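Local structure of MAU2 chromatid cohesion factor homolog (Saccharomyces cerevisiae, 4XDN) at residues L418-A421 and M422-F426; G429-V432 and E433-T436; E38-D41 and H42-I46; M63-S66 and I67-Q71. The protein forms a complex with Scc2 that is required for cohesin to associate with chromosomes, and so serves sister chromatid cohesion. One frame throughout, in Å; residues are numbered along the deposited sequence.

Contact 1: residues L418-A421 and M422-F426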
loop_
_atom_site.group_PDB
_atom_site.type_symbol
_atom_site.label_atom_id
_atom_site.label_comp_id
_atom_site.label_asym_id
_atom_site.label_seq_id
_atom_site.Cartn_x
_atom_site.Cartn_y
_atom_site.Cartn_z
ATOM N N LEU A 418 12.243 -7.117 -10.689
ATOM C CA LEU A 418 13.035 -5.896 -10.639
ATOM C C LEU A 418 14.420 -6.227 -10.101
ATOM O O LEU A 418 15.434 -5.843 -10.688
ATOM C CB LEU A 418 12.366 -4.827 -9.768
ATOM C CG LEU A 418 13.210 -3.573 -9.501
ATOM C CD1 LEU A 418 13.670 -2.927 -10.804
ATOM C CD2 LEU A 418 12.448 -2.566 -8.656
ATOM N N LEU A 419 14.453 -6.944 -8.982
ATOM C CA LEU A 419 15.713 -7.380 -8.391
ATOM C C LEU A 419 16.477 -8.284 -9.347
ATOM O O LEU A 419 17.708 -8.288 -9.361
ATOM C CB LEU A 419 15.464 -8.109 -7.069
ATOM C CG LEU A 419 15.151 -7.228 -5.860
ATOM C CD1 LEU A 419 14.719 -8.089 -4.682
ATOM C CD2 LEU A 419 16.354 -6.368 -5.484
ATOM N N GLN A 420 15.741 -9.049 -10.147
ATOM C CA GLN A 420 16.356 -9.923 -11.137
ATOM C C GLN A 420 16.928 -9.108 -12.294
ATOM O O GLN A 420 17.995 -9.422 -12.817
ATOM C CB GLN A 420 15.339 -10.944 -11.653
ATOM C CG GLN A 420 15.851 -11.831 -12.778
ATOM C CD GLN A 420 17.137 -12.553 -12.422
ATOM O OE1 GLN A 420 17.377 -12.887 -11.260
ATOM N NE2 GLN A 420 17.976 -12.795 -13.423
ATOM N N ALA A 421 16.214 -8.057 -12.688
ATOM C CA ALA A 421 16.663 -7.187 -13.767
ATOM C C ALA A 421 17.932 -6.448 -13.362
ATOM O O ALA A 421 18.863 -6.303 -14.156
ATOM C CB ALA A 421 15.572 -6.197 -14.142
ATOM N N MET A 422 17.957 -5.978 -12.119
ATOM C CA MET A 422 19.117 -5.285 -11.581
ATOM C C MET A 422 20.310 -6.227 -11.510
ATOM O O MET A 422 21.455 -5.810 -11.696
ATOM C CB MET A 422 18.804 -4.718 -10.195
ATOM C CG MET A 422 17.766 -3.611 -10.210
ATOM S SD MET A 422 17.061 -3.269 -8.587
ATOM C CE MET A 422 18.541 -2.969 -7.622
ATOM N N LYS A 423 20.036 -7.500 -11.246
ATOM C CA LYS A 423 21.090 -8.505 -11.182
ATOM C C LYS A 423 21.741 -8.667 -12.550
ATOM O O LYS A 423 22.960 -8.806 -12.653
ATOM C CB LYS A 423 20.534 -9.844 -10.693
ATOM C CG LYS A 423 21.586 -10.934 -10.567
ATOM C CD LYS A 423 21.089 -12.096 -9.722
ATOM C CE LYS A 423 22.190 -13.121 -9.483
ATOM N NZ LYS A 423 22.649 -13.762 -10.748
ATOM N N VAL A 424 20.924 -8.637 -13.598
ATOM C CA VAL A 424 21.434 -8.743 -14.958
ATOM C C VAL A 424 22.261 -7.512 -15.310
ATOM O O VAL A 424 23.330 -7.631 -15.911
ATOM C CB VAL A 424 20.292 -8.913 -15.979
ATOM C CG1 VAL A 424 20.823 -8.851 -17.413
ATOM C CG2 VAL A 424 19.571 -10.223 -15.745
ATOM N N GLN A 425 21.770 -6.334 -14.933
ATOM C CA GLN A 425 22.477 -5.092 -15.229
ATOM C C GLN A 425 23.825 -5.069 -14.516
ATOM O O GLN A 425 24.833 -4.690 -15.104
ATOM C CB GLN A 425 21.647 -3.870 -14.825
ATOM C CG GLN A 425 22.251 -2.554 -15.306
ATOM C CD GLN A 425 21.500 -1.329 -14.822
ATOM O OE1 GLN A 425 20.450 -1.435 -14.185
ATOM N NE2 GLN A 425 22.037 -0.151 -15.126
ATOM N N PHE A 426 23.833 -5.478 -13.250
ATOM C CA PHE A 426 25.070 -5.579 -12.481
ATOM C C PHE A 426 26.096 -6.459 -13.191
ATOM O O PHE A 426 27.297 -6.200 -13.123
ATOM C CB PHE A 426 24.796 -6.144 -11.084
ATOM C CG PHE A 426 24.547 -5.097 -10.035
ATOM C CD1 PHE A 426 25.508 -4.142 -9.744
ATOM C CD2 PHE A 426 23.361 -5.085 -9.320
ATOM C CE1 PHE A 426 25.285 -3.187 -8.775
ATOM C CE2 PHE A 426 23.133 -4.129 -8.348
ATOM C CZ PHE A 426 24.099 -3.180 -8.074
#

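Contact 2: residues G429-V432 and E433-T436. With SO4 (sulfate ion), chain G.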
loop_
_atom_site.group_PDB
_atom_site.type_symbol
_atom_site.label_atom_id
_atom_site.label_comp_id
_atom_site.label_asym_id
_atom_site.label_seq_id
_atom_site.Cartn_x
_atom_site.Cartn_y
_atom_site.Cartn_z
ATOM N N GLY A 429 24.937 -7.331 -18.291
ATOM C CA GLY A 429 24.017 -7.889 -19.266
ATOM C C GLY A 429 23.095 -6.846 -19.870
ATOM O O GLY A 429 22.293 -7.155 -20.752
ATOM N N GLY A 430 23.201 -5.609 -19.393
ATOM C CA GLY A 430 22.381 -4.521 -19.897
ATOM C C GLY A 430 20.971 -4.553 -19.340
ATOM O O GLY A 430 20.488 -3.562 -18.798
ATOM N N ALA A 431 20.312 -5.695 -19.496
ATOM C CA ALA A 431 18.985 -5.922 -18.933
ATOM C C ALA A 431 17.929 -4.996 -19.533
ATOM O O ALA A 431 16.932 -4.683 -18.882
ATOM C CB ALA A 431 19.021 -5.763 -17.414
ATOM N N VAL A 432 18.144 -4.564 -20.772
ATOM C CA VAL A 432 17.167 -3.730 -21.463
ATOM C C VAL A 432 15.845 -4.482 -21.602
ATOM O O VAL A 432 14.787 -3.951 -21.269
ATOM C CB VAL A 432 17.677 -3.298 -22.858
ATOM C CG1 VAL A 432 16.596 -2.557 -23.641
ATOM C CG2 VAL A 432 18.909 -2.424 -22.723
ATOM N N GLU A 433 15.913 -5.720 -22.081
ATOM C CA GLU A 433 14.711 -6.518 -22.301
ATOM C C GLU A 433 13.991 -6.822 -20.990
ATOM O O GLU A 433 12.766 -6.917 -20.958
ATOM C CB GLU A 433 15.060 -7.824 -23.021
ATOM C CG GLU A 433 13.847 -8.688 -23.348
ATOM C CD GLU A 433 14.199 -9.910 -24.175
ATOM O OE1 GLU A 433 15.401 -10.142 -24.418
ATOM O OE2 GLU A 433 13.270 -10.640 -24.582
ATOM N N GLU A 434 14.753 -6.967 -19.910
ATOM C CA GLU A 434 14.170 -7.274 -18.605
ATOM C C GLU A 434 13.429 -6.046 -18.095
ATOM O O GLU A 434 12.280 -6.132 -17.661
ATOM C CB GLU A 434 15.234 -7.696 -17.579
ATOM C CG GLU A 434 16.502 -8.347 -18.135
ATOM C CD GLU A 434 16.269 -9.719 -18.729
ATOM O OE1 GLU A 434 15.460 -10.485 -18.166
ATOM O OE2 GLU A 434 16.904 -10.035 -19.757
ATOM N N TYR A 435 14.104 -4.901 -18.151
ATOM C CA TYR A 435 13.520 -3.637 -17.722
ATOM C C TYR A 435 12.324 -3.260 -18.586
ATOM O O TYR A 435 11.308 -2.791 -18.079
ATOM C CB TYR A 435 14.565 -2.520 -17.770
ATOM C CG TYR A 435 15.570 -2.546 -16.639
ATOM C CD1 TYR A 435 15.165 -2.745 -15.326
ATOM C CD2 TYR A 435 16.926 -2.365 -16.885
ATOM C CE1 TYR A 435 16.079 -2.767 -14.290
ATOM C CE2 TYR A 435 17.848 -2.389 -15.857
ATOM C CZ TYR A 435 17.419 -2.588 -14.561
ATOM O OH TYR A 435 18.330 -2.610 -13.530
ATOM N N THR A 436 12.458 -3.462 -19.894
ATOM C CA THR A 436 11.407 -3.105 -20.838
ATOM C C THR A 436 10.132 -3.895 -20.561
ATOM O O THR A 436 9.043 -3.326 -20.519
ATOM C CB THR A 436 11.845 -3.350 -22.294
ATOM O OG1 THR A 436 13.068 -2.651 -22.553
ATOM C CG2 THR A 436 10.777 -2.867 -23.269
HETATM S S SO4 G . 19.856 -6.282 -23.863
HETATM O O1 SO4 G . 20.013 -5.634 -22.564
HETATM O O2 SO4 G . 18.697 -7.167 -23.827
HETATM O O3 SO4 G . 19.662 -5.265 -24.892
HETATM O O4 SO4 G . 21.054 -7.058 -24.168
#

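Contact 3: residues E38-D41 and H42-I46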
loop_
_atom_site.group_PDB
_atom_site.type_symbol
_atom_site.label_atom_id
_atom_site.label_comp_id
_atom_site.label_asym_id
_atom_site.label_seq_id
_atom_site.Cartn_x
_atom_site.Cartn_y
_atom_site.Cartn_z
ATOM N N GLU A 38 -25.925 -18.617 19.577
ATOM C CA GLU A 38 -24.937 -19.391 20.326
ATOM C C GLU A 38 -23.975 -20.101 19.382
ATOM O O GLU A 38 -22.762 -20.067 19.588
ATOM C CB GLU A 38 -25.616 -20.414 21.248
ATOM C CG GLU A 38 -24.631 -21.348 21.949
ATOM C CD GLU A 38 -25.265 -22.193 23.042
ATOM O OE1 GLU A 38 -26.497 -22.398 23.013
ATOM O OE2 GLU A 38 -24.523 -22.655 23.934
ATOM N N TYR A 39 -24.517 -20.745 18.352
ATOM C CA TYR A 39 -23.693 -21.444 17.369
ATOM C C TYR A 39 -22.708 -20.482 16.702
ATOM O O TYR A 39 -21.539 -20.813 16.500
ATOM C CB TYR A 39 -24.571 -22.113 16.307
ATOM C CG TYR A 39 -25.319 -23.337 16.788
ATOM C CD1 TYR A 39 -24.670 -24.344 17.490
ATOM C CD2 TYR A 39 -26.679 -23.486 16.538
ATOM C CE1 TYR A 39 -25.350 -25.463 17.930
ATOM C CE2 TYR A 39 -27.369 -24.603 16.974
ATOM C CZ TYR A 39 -26.701 -25.587 17.669
ATOM O OH TYR A 39 -27.385 -26.701 18.103
ATOM N N ARG A 40 -23.193 -19.290 16.365
ATOM C CA ARG A 40 -22.365 -18.269 15.734
ATOM C C ARG A 40 -21.285 -17.779 16.690
ATOM O O ARG A 40 -20.101 -17.791 16.359
ATOM C CB ARG A 40 -23.229 -17.093 15.275
ATOM C CG ARG A 40 -22.452 -15.917 14.667
ATOM C CD ARG A 40 -23.299 -14.657 14.655
ATOM N NE ARG A 40 -23.709 -14.274 16.005
ATOM C CZ ARG A 40 -24.778 -13.536 16.293
ATOM N NH1 ARG A 40 -25.569 -13.086 15.325
ATOM N NH2 ARG A 40 -25.062 -13.249 17.556
ATOM N N ASP A 41 -21.703 -17.344 17.874
ATOM C CA ASP A 41 -20.788 -16.730 18.830
ATOM C C ASP A 41 -19.751 -17.725 19.339
ATOM O O ASP A 41 -18.661 -17.332 19.758
ATOM C CB ASP A 41 -21.568 -16.136 20.006
ATOM C CG ASP A 41 -22.491 -15.008 19.586
ATOM O OD1 ASP A 41 -22.279 -14.437 18.494
ATOM O OD2 ASP A 41 -23.427 -14.688 20.348
ATOM N N HIS A 42 -20.087 -19.010 19.298
ATOM C CA HIS A 42 -19.153 -20.046 19.713
ATOM C C HIS A 42 -18.124 -20.306 18.619
ATOM O O HIS A 42 -16.972 -20.641 18.903
ATOM C CB HIS A 42 -19.888 -21.339 20.058
ATOM C CG HIS A 42 -19.035 -22.330 20.782
ATOM N ND1 HIS A 42 -18.690 -22.183 22.108
ATOM C CD2 HIS A 42 -18.441 -23.471 20.361
ATOM C CE1 HIS A 42 -17.929 -23.198 22.476
ATOM N NE2 HIS A 42 -17.761 -23.992 21.436
ATOM N N ALA A 43 -18.543 -20.158 17.366
ATOM C CA ALA A 43 -17.619 -20.262 16.245
ATOM C C ALA A 43 -16.597 -19.128 16.303
ATOM O O ALA A 43 -15.414 -19.335 16.033
ATOM C CB ALA A 43 -18.373 -20.239 14.929
ATOM N N TYR A 44 -17.056 -17.932 16.666
ATOM C CA TYR A 44 -16.162 -16.789 16.833
ATOM C C TYR A 44 -15.167 -17.043 17.958
ATOM O O TYR A 44 -14.015 -16.607 17.889
ATOM C CB TYR A 44 -16.949 -15.510 17.143
ATOM C CG TYR A 44 -17.786 -14.959 16.006
ATOM C CD1 TYR A 44 -17.434 -15.173 14.679
ATOM C CD2 TYR A 44 -18.930 -14.214 16.267
ATOM C CE1 TYR A 44 -18.201 -14.665 13.647
ATOM C CE2 TYR A 44 -19.700 -13.702 15.244
ATOM C CZ TYR A 44 -19.335 -13.929 13.938
ATOM O OH TYR A 44 -20.109 -13.420 12.921
ATOM N N SER A 45 -15.623 -17.743 18.993
ATOM C CA SER A 45 -14.818 -17.952 20.191
ATOM C C SER A 45 -13.629 -18.871 19.923
ATOM O O SER A 45 -12.634 -18.817 20.640
ATOM C CB SER A 45 -15.679 -18.527 21.322
ATOM O OG SER A 45 -15.952 -19.903 21.120
ATOM N N ILE A 46 -13.736 -19.705 18.891
ATOM C CA ILE A 46 -12.669 -20.644 18.530
ATOM C C ILE A 46 -12.074 -20.324 17.157
ATOM O O ILE A 46 -11.330 -21.125 16.590
ATOM C CB ILE A 46 -13.180 -22.106 18.530
ATOM C CG1 ILE A 46 -14.360 -22.281 17.568
ATOM C CG2 ILE A 46 -13.584 -22.524 19.936
ATOM C CD1 ILE A 46 -14.007 -22.971 16.277
#

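Contact 4: residues M63-S66 and I67-Q71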
loop_
_atom_site.group_PDB
_atom_site.type_symbol
_atom_site.label_atom_id
_atom_site.label_comp_id
_atom_site.label_asym_id
_atom_site.label_seq_id
_atom_site.Cartn_x
_atom_site.Cartn_y
_atom_site.Cartn_z
ATOM N N MET A 63 -21.311 -22.549 11.927
ATOM C CA MET A 63 -21.876 -21.479 11.112
ATOM C C MET A 63 -23.043 -21.989 10.279
ATOM O O MET A 63 -24.037 -21.288 10.089
ATOM C CB MET A 63 -20.809 -20.877 10.196
ATOM C CG MET A 63 -19.760 -20.052 10.919
ATOM S SD MET A 63 -20.473 -18.704 11.881
ATOM C CE MET A 63 -18.987 -17.833 12.381
ATOM N N ASN A 64 -22.915 -23.214 9.783
ATOM C CA ASN A 64 -23.980 -23.847 9.022
ATOM C C ASN A 64 -25.245 -23.949 9.867
ATOM O O ASN A 64 -26.323 -23.535 9.443
ATOM C CB ASN A 64 -23.542 -25.232 8.548
ATOM C CG ASN A 64 -24.468 -25.810 7.499
ATOM O OD1 ASN A 64 -24.966 -25.094 6.635
ATOM N ND2 ASN A 64 -24.698 -27.116 7.569
ATOM N N MET A 65 -25.100 -24.488 11.074
ATOM C CA MET A 65 -26.220 -24.603 11.997
ATOM C C MET A 65 -26.827 -23.241 12.309
ATOM O O MET A 65 -28.045 -23.092 12.310
ATOM C CB MET A 65 -25.779 -25.285 13.292
ATOM C CG MET A 65 -25.754 -26.799 13.205
ATOM S SD MET A 65 -27.381 -27.529 12.929
ATOM C CE MET A 65 -28.220 -27.062 14.439
ATOM N N SER A 66 -25.982 -22.248 12.568
ATOM C CA SER A 66 -26.468 -20.908 12.878
ATOM C C SER A 66 -27.334 -20.364 11.748
ATOM O O SER A 66 -28.426 -19.846 11.981
ATOM C CB SER A 66 -25.302 -19.957 13.136
ATOM O OG SER A 66 -25.769 -18.629 13.311
ATOM N N ILE A 67 -26.839 -20.488 10.521
ATOM C CA ILE A 67 -27.564 -20.016 9.351
ATOM C C ILE A 67 -28.877 -20.774 9.184
ATOM O O ILE A 67 -29.915 -20.171 8.912
ATOM C CB ILE A 67 -26.711 -20.161 8.073
ATOM C CG1 ILE A 67 -25.516 -19.208 8.138
ATOM C CG2 ILE A 67 -27.533 -19.857 6.823
ATOM C CD1 ILE A 67 -24.419 -19.524 7.139
ATOM N N GLN A 68 -28.829 -22.091 9.349
ATOM C CA GLN A 68 -30.011 -22.921 9.158
ATOM C C GLN A 68 -31.073 -22.609 10.208
ATOM O O GLN A 68 -32.269 -22.657 9.921
ATOM C CB GLN A 68 -29.638 -24.404 9.207
ATOM C CG GLN A 68 -28.613 -24.818 8.146
ATOM C CD GLN A 68 -29.143 -25.798 7.109
ATOM O OE1 GLN A 68 -30.285 -26.251 7.174
ATOM N NE2 GLN A 68 -28.297 -26.133 6.141
ATOM N N MET A 69 -30.634 -22.281 11.419
ATOM C CA MET A 69 -31.556 -21.911 12.487
ATOM C C MET A 69 -32.206 -20.561 12.183
ATOM O O MET A 69 -33.398 -20.366 12.437
ATOM C CB MET A 69 -30.828 -21.871 13.833
ATOM C CG MET A 69 -30.332 -23.242 14.311
ATOM S SD MET A 69 -31.630 -24.336 14.904
ATOM C CE MET A 69 -31.643 -23.926 16.643
ATOM N N PHE A 70 -31.425 -19.634 11.632
ATOM C CA PHE A 70 -31.966 -18.354 11.184
ATOM C C PHE A 70 -32.992 -18.561 10.073
ATOM O O PHE A 70 -34.070 -17.964 10.091
ATOM C CB PHE A 70 -30.853 -17.429 10.681
ATOM C CG PHE A 70 -30.093 -16.723 11.774
ATOM C CD1 PHE A 70 -30.758 -16.088 12.811
ATOM C CD2 PHE A 70 -28.706 -16.688 11.751
ATOM C CE1 PHE A 70 -30.055 -15.435 13.808
ATOM C CE2 PHE A 70 -27.996 -16.040 12.748
ATOM C CZ PHE A 70 -28.671 -15.413 13.778
ATOM N N GLN A 71 -32.643 -19.398 9.101
ATOM C CA GLN A 71 -33.534 -19.696 7.985
ATOM C C GLN A 71 -34.819 -20.330 8.496
ATOM O O GLN A 71 -35.900 -20.117 7.943
ATOM C CB GLN A 71 -32.846 -20.617 6.979
ATOM C CG GLN A 71 -31.764 -19.923 6.178
ATOM C CD GLN A 71 -31.031 -20.850 5.226
ATOM O OE1 GLN A 71 -30.817 -22.026 5.520
ATOM N NE2 GLN A 71 -30.640 -20.319 4.074
#

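Contact 1: residues L418-A421 and M422-F426
The flat group that touches across this stretch of helix is the carboxamide of Gln-420. Its NE2 lies 3.8 Å from CG2 of Val-424, one turn on. Its OE1 sits 4.1 Å from CD of Lys-423. The amide thus spans two neighbouring side chains, meeting a methyl at its nitrogen and a methylene at its oxygen. CG of Gln-420 points opposite the backbone N, and a bend at chi2 (55°) swings the amide back toward Val-424. Lys-423 takes its amine elsewhere, to a salt bridge with Glu-427.

On another side of the helix, Leu-418 meets Met-422. CG of Leu-418 is 4.0 Å from SD of Met-422, and CD1 of the leucine reaches the same sulfur. The methionine also lies against the backbone, with its CG 3.3 Å from O of Leu-418. Leu-419 is only a loose neighbour of that sulfur.

The segments are one run of alpha-helix 415-426, in a mostly helical protein, probably a TPR-like superhelix. Met-422 N bonds O of Leu-418 at 2.9 Å, and Gln-425 N bonds O of Ala-421 at 3.0 Å. The bonds from Lys-423 N to Leu-419 O and from Val-424 N to Gln-420 O complete the ladder. Trp-392 of helix 369-398 covers Leu-418, Leu-419 and Met-422. Ala-421 packs on Glu-434 and Tyr-435 of helix 432-440. The amide of Gln-425 is satisfied on both ends: OE1 bonds the hydroxyl of Tyr-435, and NE2 bonds the backbone of a chain of another protein.

Contact 2: residues G429-V432 and E433-T436
Ala-431 and Tyr-435 join the first turn of helix 432-440, where Tyr-435 N bonds O of Ala-431 at 2.9 Å, after a loop in which Gly-430 and Ala-431 both have positive phi. Ala-431 is the N-cap residue. Its methyl touches two side chains of the next turn: CB is 3.7 Å from CG of Glu-434 and 3.9 Å from CE2 of the Tyr-435 ring.

Val-432 and Thr-436 lie alongside each other and point the same way. O of Val-432 takes two bonds from the threonine. One comes from its backbone N at 2.7 Å. The other comes from OG1 at 2.5 Å, a short bond that meets the oxygen from 47° above the carbonyl plane. OG1 can reach it because it sits beside its own backbone N (chi1 -55°).

A sulfate lies at the start of the helix. Its O1 accepts from Val-432 N at 2.8 Å, and Arg-463 NH1 also bonds the ion. A backbone N-H at the helix start and an arginine together suit an anion, though this sulfate probably came from the crystallisation liquor.

Contact 3: residues E38-D41 and H42-I46
Arg-40 crosses Tyr-44 with its aliphatic part, CG lying 3.6 Å from CE2 of the ring. CD follows, 3.8 Å from OH of the same tyrosine. The guanidinium and ring planes are almost parallel, 4° apart, although the methylenes make the closer contact. O of Arg-40 lies over one face of the ring, toward its rim, and accepts from Tyr-44 N.

Asp-41 helps to fix the arginine. Its OD1 takes both NE, at 2.9 Å, and NH2 of Arg-40, in a side-on salt bridge with both donors on one face of the carboxylate. The same oxygen is 4.0 Å from CD2 of Tyr-44. NH1 of Arg-40 turns to a second acid, Glu-90.

These residues form the last turns of alpha-helix 29-45, whose neighbours are helices 53-76 and 81-98.

His-42 is held to Glu-38 through the backbone: its N bonds O of Glu-38 at 2.9 Å, and its CB lies 3.2 Å from that oxygen. With CG opposite the backbone N (chi1 -167°), the imidazole leads away from residues 38-41. Ser-45 OG bonds O of His-42 and lies over one ring face, toward the rim. NE2 of His-42 bonds the backbone of another protein's chain.

Contact 4: residues M63-S66 and I67-Q71
Ile-67 lies against the carbonyl of Met-63, one turn back on alpha-helix 53-76. This helix runs antiparallel to helix 29-45 as a helical hairpin, and helix 81-98 covers it as well. Ile-67 N bonds O of Met-63 at 2.9 Å. CG1 sits beside the backbone N (chi1 -67°), which places it 3.2 Å from the same oxygen. Ile-67, Asn-64 and Met-65 each pack on an apolar side chain of the chain of another protein.

Gln-68 comes next. Its backbone N bonds O of Asn-64 at 2.9 Å; the approach of its CG to that oxygen is doubtfully short. The Asn-64 and Gln-68 side chains run side by side, but their amide planes are nearly perpendicular, 86° apart. OD1 of Asn-64 and NE2 of Gln-68 approach to 3.5 Å.

Met-69 is bonded in the same way to Met-65, its N meeting O of Met-65 at 2.9 Å. The two thioether chains meet loosely, with CE of Met-65 4.4 Å from CG of Met-69. Both reach helix 29-45, Met-65 at Tyr-39 and Met-69 at Leu-35.

Phe-70 is bonded to Ser-66 one turn back. Its N meets O of Ser-66 at 3.0 Å, and its side chain packs on Met-91 of helix 81-98. The serine hydroxyl is buried and bonds O of Ala-36 in helix 29-45. That OG also lies 3.5 Å from CE2 of Phe-70.

Overall arrangement
From the N terminus the contacts follow in the order 3, 4, 1, 2. Each is local and closes helical turns rather than a long loop. None nests in or crosses another. Contacts 3 and 4 sit on consecutive helices, 29-45 and 53-76, with centres about 12 Å apart. Tyr-44 and Ala-43 pack on Met-63, which ties this first helix pair together. Contacts 1 and 2 lie far along the chain on helices 415-426 and 432-440, with centres about 8 Å apart. Val-424 O probably bonds Gly-429 N at the turn between them. The two pairs do not touch: the centres of contacts 1 and 3 are about 50 Å apart.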